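Local coordinates for protein cryptic loci regulator 2 (Schizosaccharomyces pombe 972h-, PDB 5IKJ) that promotes transcriptional silencing of heterochromatin in the SHREC repressor complex, acting upstream of histone deacetylases and helping to position nucleosomes, at residues Leu153-Ser158 with Arg167-Tyr172; Ala14-Trp19 with Tyr143-Pro148; Ser298-Asp303 with Asp530-Tyr535. All coordinates share one frame; numbering follows the deposited sequence.

Contact 1. Residues Leu153-Ser158 with Arg167-Tyr172; sequences LYQRDS and REFWLY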
loop_
_atom_site.group_PDB
_atom_site.type_symbol
_atom_site.label_atom_id
_atom_site.label_comp_id
_atom_site.label_asym_id
_atom_site.label_seq_id
_atom_site.Cartn_x
_atom_site.Cartn_y
_atom_site.Cartn_z
ATOM N N LEU A 153 28.383 15.981 14.482
ATOM C CA LEU A 153 27.460 17.097 14.334
ATOM C C LEU A 153 28.161 18.414 14.651
ATOM O O LEU A 153 29.101 18.464 15.448
ATOM C CB LEU A 153 26.251 16.911 15.253
ATOM C CG LEU A 153 25.140 17.959 15.179
ATOM C CD1 LEU A 153 24.418 17.893 13.842
ATOM C CD2 LEU A 153 24.168 17.768 16.331
ATOM N N TYR A 154 27.690 19.487 14.014
ATOM C CA TYR A 154 28.288 20.805 14.180
ATOM C C TYR A 154 27.208 21.874 14.108
ATOM O O TYR A 154 26.167 21.685 13.473
ATOM C CB TYR A 154 29.340 21.098 13.104
ATOM C CG TYR A 154 30.536 20.178 13.120
ATOM C CD1 TYR A 154 30.479 18.925 12.525
ATOM C CD2 TYR A 154 31.728 20.569 13.712
ATOM C CE1 TYR A 154 31.571 18.084 12.530
ATOM C CE2 TYR A 154 32.826 19.733 13.724
ATOM C CZ TYR A 154 32.743 18.492 13.131
ATOM O OH TYR A 154 33.836 17.655 13.141
ATOM N N GLN A 155 27.472 23.000 14.767
ATOM C CA GLN A 155 26.714 24.229 14.572
ATOM C C GLN A 155 27.545 25.179 13.721
ATOM O O GLN A 155 28.719 25.419 14.023
ATOM C CB GLN A 155 26.373 24.891 15.910
ATOM C CG GLN A 155 25.376 26.039 15.793
ATOM C CD GLN A 155 25.044 26.672 17.132
ATOM O OE1 GLN A 155 24.001 26.391 17.722
ATOM N NE2 GLN A 155 25.929 27.539 17.615
ATOM N N ARG A 156 26.946 25.708 12.658
ATOM C CA ARG A 156 27.624 26.651 11.777
ATOM C C ARG A 156 26.879 27.976 11.776
ATOM O O ARG A 156 25.656 28.007 11.603
ATOM C CB ARG A 156 27.727 26.122 10.345
ATOM C CG ARG A 156 28.780 26.857 9.521
ATOM C CD ARG A 156 28.821 26.371 8.084
ATOM N NE ARG A 156 27.798 27.010 7.257
ATOM C CZ ARG A 156 28.033 27.824 6.229
ATOM N NH1 ARG A 156 27.013 28.338 5.555
ATOM N NH2 ARG A 156 29.271 28.124 5.857
ATOM N N ASP A 157 27.621 29.062 11.965
ATOM C CA ASP A 157 27.061 30.398 11.857
ATOM C C ASP A 157 26.941 30.798 10.392
ATOM O O ASP A 157 27.760 30.416 9.551
ATOM C CB ASP A 157 27.935 31.405 12.602
ATOM C CG ASP A 157 28.128 31.041 14.061
ATOM O OD1 ASP A 157 27.188 30.484 14.666
ATOM O OD2 ASP A 157 29.222 31.308 14.600
ATOM N N SER A 158 25.903 31.572 10.090
ATOM C CA SER A 158 25.720 32.059 8.731
ATOM C C SER A 158 26.900 32.936 8.327
ATOM O O SER A 158 27.500 33.629 9.153
ATOM C CB SER A 158 24.416 32.845 8.615
ATOM O OG SER A 158 24.461 34.019 9.407
ATOM N N ARG A 167 21.197 29.933 12.087
ATOM C CA ARG A 167 22.163 28.879 12.353
ATOM C C ARG A 167 21.826 27.625 11.556
ATOM O O ARG A 167 20.658 27.311 11.311
ATOM C CB ARG A 167 22.199 28.537 13.845
ATOM C CG ARG A 167 23.489 28.913 14.550
ATOM C CD ARG A 167 23.611 30.414 14.736
ATOM N NE ARG A 167 24.754 30.764 15.576
ATOM C CZ ARG A 167 24.719 30.854 16.903
ATOM N NH1 ARG A 167 23.593 30.625 17.566
ATOM N NH2 ARG A 167 25.818 31.176 17.572
ATOM N N GLU A 168 22.870 26.907 11.154
ATOM C CA GLU A 168 22.734 25.632 10.467
ATOM C C GLU A 168 23.494 24.560 11.232
ATOM O O GLU A 168 24.545 24.823 11.826
ATOM C CB GLU A 168 23.257 25.719 9.029
ATOM C CG GLU A 168 22.425 26.625 8.137
ATOM C CD GLU A 168 22.997 26.767 6.741
ATOM O OE1 GLU A 168 23.969 26.054 6.418
ATOM O OE2 GLU A 168 22.472 27.595 5.966
ATOM N N PHE A 169 22.953 23.345 11.217
ATOM C CA PHE A 169 23.538 22.212 11.927
ATOM C C PHE A 169 24.014 21.196 10.895
ATOM O O PHE A 169 23.200 20.521 10.256
ATOM C CB PHE A 169 22.526 21.604 12.896
ATOM C CG PHE A 169 22.030 22.574 13.930
ATOM C CD1 PHE A 169 22.772 22.830 15.072
ATOM C CD2 PHE A 169 20.828 23.240 13.756
ATOM C CE1 PHE A 169 22.321 23.727 16.023
ATOM C CE2 PHE A 169 20.371 24.138 14.704
ATOM C CZ PHE A 169 21.120 24.381 15.839
ATOM N N TRP A 170 25.331 21.087 10.742
ATOM C CA TRP A 170 25.939 20.254 9.714
ATOM C C TRP A 170 26.412 18.933 10.308
ATOM O O TRP A 170 27.006 18.903 11.391
ATOM C CB TRP A 170 27.118 20.976 9.056
ATOM C CG TRP A 170 26.718 22.120 8.175
ATOM C CD1 TRP A 170 25.501 22.736 8.127
ATOM C CD2 TRP A 170 27.540 22.779 7.209
ATOM N NE1 TRP A 170 25.517 23.742 7.190
ATOM C CE2 TRP A 170 26.758 23.788 6.613
ATOM C CE3 TRP A 170 28.864 22.615 6.791
ATOM C CZ2 TRP A 170 27.255 24.627 5.619
ATOM C CZ3 TRP A 170 29.356 23.450 5.808
ATOM C CH2 TRP A 170 28.555 24.444 5.232
ATOM N N LEU A 171 26.145 17.843 9.593
ATOM C CA LEU A 171 26.580 16.506 9.989
ATOM C C LEU A 171 27.566 15.990 8.947
ATOM O O LEU A 171 27.187 15.732 7.800
ATOM C CB LEU A 171 25.387 15.564 10.125
ATOM C CG LEU A 171 25.699 14.188 10.724
ATOM C CD1 LEU A 171 25.941 14.299 12.220
ATOM C CD2 LEU A 171 24.580 13.207 10.427
ATOM N N TYR A 172 28.827 15.847 9.344
ATOM C CA TYR A 172 29.846 15.251 8.493
ATOM C C TYR A 172 29.951 13.753 8.765
ATOM O O TYR A 172 29.472 13.244 9.782
ATOM C CB TYR A 172 31.205 15.915 8.720
ATOM C CG TYR A 172 31.360 17.275 8.072
ATOM C CD1 TYR A 172 30.903 18.426 8.702
ATOM C CD2 TYR A 172 31.983 17.411 6.837
ATOM C CE1 TYR A 172 31.052 19.672 8.115
ATOM C CE2 TYR A 172 32.136 18.651 6.243
ATOM C CZ TYR A 172 31.668 19.778 6.887
ATOM O OH TYR A 172 31.819 21.014 6.301
#

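Contact 2. Residues Ala14-Trp19 with Tyr143-Pro148; sequences AITCVW and YLASLP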
loop_
_atom_site.group_PDB
_atom_site.type_symbol
_atom_site.label_atom_id
_atom_site.label_comp_id
_atom_site.label_asym_id
_atom_site.label_seq_id
_atom_site.Cartn_x
_atom_site.Cartn_y
_atom_site.Cartn_z
ATOM N N ALA A 14 15.079 3.808 22.605
ATOM C CA ALA A 14 16.333 4.347 22.101
ATOM C C ALA A 14 16.803 3.515 20.914
ATOM O O ALA A 14 16.919 2.290 21.018
ATOM C CB ALA A 14 17.393 4.359 23.202
ATOM N N ILE A 15 17.079 4.186 19.795
ATOM C CA ILE A 15 17.413 3.531 18.534
ATOM C C ILE A 15 18.915 3.610 18.307
ATOM O O ILE A 15 19.537 4.655 18.535
ATOM C CB ILE A 15 16.643 4.172 17.362
ATOM C CG1 ILE A 15 15.141 3.905 17.501
ATOM C CG2 ILE A 15 17.146 3.641 16.021
ATOM C CD1 ILE A 15 14.280 4.751 16.585
ATOM N N THR A 16 19.500 2.502 17.852
ATOM C CA THR A 16 20.907 2.442 17.486
ATOM C C THR A 16 21.042 1.845 16.092
ATOM O O THR A 16 20.263 0.974 15.694
ATOM C CB THR A 16 21.724 1.603 18.483
ATOM O OG1 THR A 16 21.430 2.021 19.821
ATOM C CG2 THR A 16 23.219 1.759 18.226
ATOM N N CYS A 17 22.038 2.323 15.352
ATOM C CA CYS A 17 22.310 1.809 14.016
ATOM C C CYS A 17 23.189 0.568 14.100
ATOM O O CYS A 17 24.206 0.564 14.800
ATOM C CB CYS A 17 22.991 2.874 13.159
ATOM S SG CYS A 17 21.906 4.217 12.651
ATOM N N VAL A 18 22.796 -0.484 13.380
ATOM C CA VAL A 18 23.586 -1.711 13.365
ATOM C C VAL A 18 24.906 -1.488 12.637
ATOM O O VAL A 18 25.955 -1.988 13.062
ATOM C CB VAL A 18 22.771 -2.854 12.734
ATOM C CG1 VAL A 18 23.656 -4.062 12.438
ATOM C CG2 VAL A 18 21.628 -3.254 13.656
ATOM N N TRP A 19 24.881 -0.746 11.531
ATOM C CA TRP A 19 26.079 -0.494 10.745
ATOM C C TRP A 19 26.080 0.957 10.281
ATOM O O TRP A 19 25.050 1.636 10.289
ATOM C CB TRP A 19 26.172 -1.440 9.538
ATOM C CG TRP A 19 25.464 -0.940 8.319
ATOM C CD1 TRP A 19 24.121 -0.969 8.077
ATOM C CD2 TRP A 19 26.067 -0.343 7.163
ATOM N NE1 TRP A 19 23.850 -0.423 6.845
ATOM C CE2 TRP A 19 25.028 -0.031 6.265
ATOM C CE3 TRP A 19 27.383 -0.040 6.805
ATOM C CZ2 TRP A 19 25.266 0.568 5.029
ATOM C CZ3 TRP A 19 27.616 0.556 5.578
ATOM C CH2 TRP A 19 26.563 0.853 4.706
ATOM N N TYR A 143 14.028 8.076 19.938
ATOM C CA TYR A 143 15.167 8.966 19.781
ATOM C C TYR A 143 16.406 8.128 19.508
ATOM O O TYR A 143 16.499 6.976 19.939
ATOM C CB TYR A 143 15.375 9.836 21.024
ATOM C CG TYR A 143 16.007 9.104 22.184
ATOM C CD1 TYR A 143 15.234 8.363 23.068
ATOM C CD2 TYR A 143 17.378 9.157 22.397
ATOM C CE1 TYR A 143 15.810 7.694 24.131
ATOM C CE2 TYR A 143 17.962 8.492 23.455
ATOM C CZ TYR A 143 17.175 7.762 24.321
ATOM O OH TYR A 143 17.758 7.098 25.376
ATOM N N LEU A 144 17.353 8.719 18.785
ATOM C CA LEU A 144 18.622 8.056 18.499
ATOM C C LEU A 144 19.462 8.003 19.767
ATOM O O LEU A 144 19.880 9.043 20.290
ATOM C CB LEU A 144 19.365 8.791 17.387
ATOM C CG LEU A 144 19.348 8.133 16.006
ATOM C CD1 LEU A 144 17.924 7.844 15.551
ATOM C CD2 LEU A 144 20.065 9.017 14.996
ATOM N N ALA A 145 19.704 6.790 20.272
ATOM C CA ALA A 145 20.645 6.622 21.375
ATOM C C ALA A 145 21.980 7.272 21.055
ATOM O O ALA A 145 22.650 7.798 21.950
ATOM C CB ALA A 145 20.860 5.137 21.670
ATOM N N SER A 146 22.378 7.247 19.788
ATOM C CA SER A 146 23.687 7.725 19.376
ATOM C C SER A 146 23.669 7.955 17.874
ATOM O O SER A 146 22.961 7.264 17.137
ATOM C CB SER A 146 24.783 6.721 19.748
ATOM O OG SER A 146 26.017 7.063 19.144
ATOM N N LEU A 147 24.450 8.933 17.430
ATOM C CA LEU A 147 24.617 9.140 16.004
ATOM C C LEU A 147 25.355 7.949 15.396
ATOM O O LEU A 147 26.137 7.281 16.079
ATOM C CB LEU A 147 25.393 10.424 15.729
ATOM C CG LEU A 147 24.637 11.737 15.930
ATOM C CD1 LEU A 147 25.614 12.902 15.918
ATOM C CD2 LEU A 147 23.569 11.923 14.862
ATOM N N PRO A 148 25.123 7.655 14.118
ATOM C CA PRO A 148 25.840 6.539 13.490
ATOM C C PRO A 148 27.343 6.727 13.622
ATOM O O PRO A 148 27.861 7.838 13.502
ATOM C CB PRO A 148 25.386 6.595 12.026
ATOM C CG PRO A 148 24.128 7.403 12.033
ATOM C CD PRO A 148 24.251 8.364 13.166
HETATM O O HOH W 1 23.417 4.500 15.861
#

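Contact 3. Residues Ser298-Asp303 with Asp530-Tyr535; sequences SRYYFD and DDFYEY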
loop_
_atom_site.group_PDB
_atom_site.type_symbol
_atom_site.label_atom_id
_atom_site.label_comp_id
_atom_site.label_asym_id
_atom_site.label_seq_id
_atom_site.Cartn_x
_atom_site.Cartn_y
_atom_site.Cartn_z
ATOM N N SER A 298 -19.349 15.263 -16.638
ATOM C CA SER A 298 -18.410 16.057 -15.860
ATOM C C SER A 298 -18.814 16.154 -14.395
ATOM O O SER A 298 -18.214 16.931 -13.646
ATOM C CB SER A 298 -18.286 17.461 -16.457
ATOM O OG SER A 298 -19.496 18.186 -16.320
ATOM N N ARG A 299 -19.807 15.376 -13.970
ATOM C CA ARG A 299 -20.375 15.521 -12.637
ATOM C C ARG A 299 -19.509 14.831 -11.591
ATOM O O ARG A 299 -19.094 13.682 -11.772
ATOM C CB ARG A 299 -21.792 14.946 -12.600
ATOM C CG ARG A 299 -22.863 15.891 -13.116
ATOM C CD ARG A 299 -23.019 17.097 -12.201
ATOM N NE ARG A 299 -22.951 18.356 -12.935
ATOM C CZ ARG A 299 -22.866 19.554 -12.364
ATOM N NH1 ARG A 299 -22.831 19.666 -11.042
ATOM N NH2 ARG A 299 -22.810 20.643 -13.117
ATOM N N TYR A 300 -19.239 15.540 -10.500
ATOM C CA TYR A 300 -18.645 14.950 -9.314
ATOM C C TYR A 300 -19.755 14.555 -8.347
ATOM O O TYR A 300 -20.813 15.190 -8.297
ATOM C CB TYR A 300 -17.691 15.928 -8.623
ATOM C CG TYR A 300 -16.626 16.549 -9.505
ATOM C CD1 TYR A 300 -16.330 16.032 -10.762
ATOM C CD2 TYR A 300 -15.909 17.657 -9.070
ATOM C CE1 TYR A 300 -15.352 16.606 -11.559
ATOM C CE2 TYR A 300 -14.931 18.234 -9.856
ATOM C CZ TYR A 300 -14.656 17.706 -11.098
ATOM O OH TYR A 300 -13.683 18.282 -11.883
ATOM N N TYR A 301 -19.507 13.499 -7.572
ATOM C CA TYR A 301 -20.443 13.069 -6.532
ATOM C C TYR A 301 -19.621 12.729 -5.292
ATOM O O TYR A 301 -18.963 11.687 -5.240
ATOM C CB TYR A 301 -21.293 11.890 -6.990
ATOM C CG TYR A 301 -22.408 12.285 -7.934
ATOM C CD1 TYR A 301 -23.420 13.143 -7.522
ATOM C CD2 TYR A 301 -22.452 11.796 -9.234
ATOM C CE1 TYR A 301 -24.441 13.509 -8.376
ATOM C CE2 TYR A 301 -23.471 12.156 -10.096
ATOM C CZ TYR A 301 -24.462 13.012 -9.661
ATOM O OH TYR A 301 -25.479 13.375 -10.513
ATOM N N PHE A 302 -19.663 13.614 -4.303
ATOM C CA PHE A 302 -18.879 13.462 -3.089
ATOM C C PHE A 302 -19.705 12.805 -1.988
ATOM O O PHE A 302 -20.936 12.763 -2.035
ATOM C CB PHE A 302 -18.368 14.821 -2.612
ATOM C CG PHE A 302 -17.590 15.577 -3.649
ATOM C CD1 PHE A 302 -18.242 16.329 -4.613
ATOM C CD2 PHE A 302 -16.205 15.544 -3.656
ATOM C CE1 PHE A 302 -17.530 17.028 -5.567
ATOM C CE2 PHE A 302 -15.487 16.241 -4.609
ATOM C CZ PHE A 302 -16.151 16.984 -5.565
ATOM N N ASP A 303 -18.999 12.289 -0.982
ATOM C CA ASP A 303 -19.617 11.742 0.225
ATOM C C ASP A 303 -20.620 10.639 -0.123
ATOM O O ASP A 303 -21.799 10.695 0.230
ATOM C CB ASP A 303 -20.284 12.856 1.041
ATOM C CG ASP A 303 -20.903 12.347 2.328
ATOM O OD1 ASP A 303 -20.334 11.417 2.938
ATOM O OD2 ASP A 303 -21.961 12.876 2.727
ATOM N N ASP A 530 -8.650 19.819 -11.192
ATOM C CA ASP A 530 -8.114 20.199 -9.887
ATOM C C ASP A 530 -9.182 20.735 -8.942
ATOM O O ASP A 530 -8.986 20.697 -7.723
ATOM C CB ASP A 530 -7.004 21.240 -10.054
ATOM C CG ASP A 530 -5.650 20.614 -10.327
ATOM O OD1 ASP A 530 -5.433 19.451 -9.922
ATOM O OD2 ASP A 530 -4.794 21.287 -10.940
ATOM N N ASP A 531 -10.303 21.238 -9.466
ATOM C CA ASP A 531 -11.358 21.738 -8.589
ATOM C C ASP A 531 -11.942 20.622 -7.731
ATOM O O ASP A 531 -12.365 20.870 -6.595
ATOM C CB ASP A 531 -12.459 22.399 -9.415
ATOM C CG ASP A 531 -13.076 21.452 -10.421
ATOM O OD1 ASP A 531 -12.376 20.516 -10.856
ATOM O OD2 ASP A 531 -14.259 21.642 -10.776
ATOM N N PHE A 532 -11.979 19.396 -8.261
ATOM C CA PHE A 532 -12.442 18.237 -7.505
ATOM C C PHE A 532 -11.886 18.228 -6.088
ATOM O O PHE A 532 -12.624 18.034 -5.116
ATOM C CB PHE A 532 -12.031 16.962 -8.245
ATOM C CG PHE A 532 -12.551 15.696 -7.623
ATOM C CD1 PHE A 532 -11.833 15.045 -6.633
ATOM C CD2 PHE A 532 -13.751 15.146 -8.045
ATOM C CE1 PHE A 532 -12.308 13.878 -6.068
ATOM C CE2 PHE A 532 -14.229 13.979 -7.484
ATOM C CZ PHE A 532 -13.507 13.344 -6.494
ATOM N N TYR A 533 -10.578 18.438 -5.955
ATOM C CA TYR A 533 -9.924 18.336 -4.659
ATOM C C TYR A 533 -10.146 19.568 -3.793
ATOM O O TYR A 533 -10.050 19.467 -2.564
ATOM C CB TYR A 533 -8.432 18.073 -4.871
ATOM C CG TYR A 533 -8.190 16.807 -5.654
ATOM C CD1 TYR A 533 -8.130 15.574 -5.017
ATOM C CD2 TYR A 533 -8.056 16.838 -7.035
ATOM C CE1 TYR A 533 -7.925 14.411 -5.732
ATOM C CE2 TYR A 533 -7.851 15.680 -7.759
ATOM C CZ TYR A 533 -7.787 14.468 -7.101
ATOM O OH TYR A 533 -7.581 13.314 -7.817
ATOM N N GLU A 534 -10.569 20.665 -4.408
ATOM C CA GLU A 534 -10.941 21.852 -3.666
ATOM C C GLU A 534 -12.293 21.502 -3.037
ATOM O O GLU A 534 -12.460 21.596 -1.830
ATOM C CB GLU A 534 -11.053 23.068 -4.580
ATOM C CG GLU A 534 -11.595 24.305 -3.885
ATOM C CD GLU A 534 -11.096 25.597 -4.497
ATOM O OE1 GLU A 534 -10.757 25.607 -5.695
ATOM O OE2 GLU A 534 -11.045 26.608 -3.771
ATOM N N TYR A 535 -13.248 21.076 -3.864
ATOM C CA TYR A 535 -14.553 20.648 -3.374
ATOM C C TYR A 535 -14.412 19.571 -2.305
ATOM O O TYR A 535 -15.016 19.662 -1.230
ATOM C CB TYR A 535 -15.407 20.130 -4.533
ATOM C CG TYR A 535 -15.798 21.181 -5.546
ATOM C CD1 TYR A 535 -16.634 22.233 -5.198
ATOM C CD2 TYR A 535 -15.345 21.110 -6.856
ATOM C CE1 TYR A 535 -16.999 23.193 -6.124
ATOM C CE2 TYR A 535 -15.705 22.062 -7.789
ATOM C CZ TYR A 535 -16.532 23.101 -7.418
ATOM O OH TYR A 535 -16.889 24.051 -8.347
#

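Contact 1. Residues Leu153-Ser158 with Arg167-Tyr172
Tyr154 with Trp170 and Arg156 with Glu168 are the hydrogen-bonded pairs of an antiparallel beta hairpin, in which strand 152-156 doubles back into strand 168-172; Leu153 with Leu171 and Gln155 with Phe169 are its non-hydrogen-bonded pairs. The backbone bonds vary in quality: Glu168 N reaches Arg156 O at 3.0 Å in a nearly straight bond, while Tyr154 N to Trp170 O is bent and weak.

On the face carrying Arg156, Glu168 and Trp170, the arginine is laid over the indole. A bend at chi3 (83°) turns its end across the ring, with CD 3.4 Å from the centroid of the six-membered ring of Trp170 in a CH-pi contact and the guanidinium tilted only modestly from the indole plane. Glu168 fixes the rotation of that indole: its OE1 takes Trp170 NE1 at 2.9 Å through the anti lone pair, nearly in the ring plane. The same oxygen has a long salt bridge to Arg156 NH1 at 3.9 Å. Farther along this face, Tyr172 turns an edge toward the face of Tyr154, offset, with centroids 5.7 Å apart and planes at 85°.

The opposite face is apolar around Leu153 and Leu171, whose CB and CD1, respectively, are 4.0 Å apart; helix 50-67 covers these leucines and Phe169. Here Gln155 OE1 is hydrogen-bonded to Lys51 NZ. Within the sheet, strand 42-44 pairs along the other edge of strand 152-156.

Toward the loop that joins the strands, Gln155 NE2 lies over the centre of the Arg167 guanidinium, 3.6 Å from Arg167 CZ. At the edge of that same group, Arg167 NE gives a salt-bridging hydrogen bond to Asp157 OD1 at 2.6 Å, meeting the oxygen on its anti side and 31° out of the carboxylate plane.

Contact 2. Residues Ala14-Trp19 with Tyr143-Pro148
Ile15 supplies both direct backbone hydrogen bonds of this contact, joining strand 14-17 to strand 143-144 in a two-stranded parallel pairing. Its N donates to Tyr143 O at 2.9 Å with an angle of 164°, and its O accepts Ala145 N at 2.8 Å. The two partners flank Leu144 in the chain, the alternation expected of a parallel bridge. A CA-H...O contact from Ala14 CA to Tyr143 O, 3.4 Å, backs up the first bond.

Beyond Ala145 the strands part, and water takes over. One molecule accepts from Cys17 N at 2.6 Å and donates to Ser146 O at 3.1 Å, carrying the link past the last direct bond.

The side-chain contacts are small and mostly apolar. With chi1 at 76°, CG of Tyr143 sits between the backbone N and the carbonyl carbon, which swings the ring against Ala14. Ala14 CA stands over one ring face, 4.2 Å from the centroid and 22° off the normal, offset toward the rim in a CH-pi contact, while Ala14 CB packs at the phenol end, 3.5 Å from Tyr143 OH. With an alanine here in place of Tyr143, Ala14 would probably lose the surface it rests on, opening a gap beside the strand. At the other end Cys17 SG touches Pro148 CG at 3.9 Å, closing the pairing where the backbones have separated.

Two helices pack against the pair. Leu190 and Ile194 of helix 183-195 touch Cys17, Leu190 also touches Leu144, and Phe186 touches Pro148, whereas helix 50-67 lies against Tyr143 and Leu144, with Arg56 NE bonded to Leu144 O. Ile15 and Thr16 also pair antiparallel with a strand of the other protein chain, so the sheet continues across the interface.

Contact 3. Residues Ser298-Asp303 with Asp530-Tyr535
An aromatic cluster of Tyr300, Phe302 and Phe532 joins strand 300-304, an outermost strand of a five-stranded antiparallel sheet, to the first turn of helix 531-540. The axes of strand 300-302 and helix 531-535 come within 10.1 Å, and the side-chain rings span that distance.

Phe532 is the helix's member of the cluster. Its CG is anti to the backbone N (chi1 -175°), which directs the ring toward the strand, against both Tyr300 and Phe302; those two also meet directly, Phe302 CE1 lying at the edge of the Tyr300 ring. Toward Tyr300 it presents an edge: Phe532 CD2 stands over the tyrosine face, 3.5 Å from Tyr300 CD2, in an edge-to-face pair with planes at 68°. Toward Phe302 it presents a face, with Phe302 CE2 above the centre of the Phe532 ring and 3.9 Å from Phe532 CE2. This second pair is oblique, its planes 34° apart.

Tyr300 and Phe302 also press on the helix backbone. Tyr300 CE2 comes within 3.4 Å of Phe532 CA, and Phe302 directs its edge at the Phe532 carbonyl. One turn along, Tyr535 CB is 3.4 Å from Phe302 CZ, and Tyr535 CD2 lies at the edge of the Tyr300 ring. Beyond these segments, Leu536 and Glu539 extend the helix surface under Phe302, and Val262 and His291 of the sheet touch Phe532.

The polar end is held by Tyr300 OH, which donates to Asp531 OD1 at 2.8 Å on the syn side of the carboxylate. The same oxygen receives a weak bond from Phe532 N at 2.9 Å. Since Asp529 N is also hydrogen-bonded to Tyr300 OH, the hydroxyl both gives and accepts, which fixes the phenol against the start of the helix; the two donors meeting Asp531 OD1 would be expected to favour its charged carboxylate form.

In the fold
Contacts 1 and 2 are neighbours and contact 3 stands apart. Strand 143-144 of contact 2 is followed in the chain by strand 152-156 of contact 1, and their centres are 20 Å apart. They touch through Leu147, whose CD1 lies 4.0 Å from Leu171 CD1 and 4.1 Å from Leu153 CB. Both lie near, without touching, the zinc site of His189, Cys204, Cys206 and Cys209: the side chains of Leu171 and Pro148 are each about 11 Å from the zinc ion. Contact 3 has its centre 46 Å from either of the others, with nearest atoms about 33 Å away, and joins a different sheet to a helix near the C-terminus.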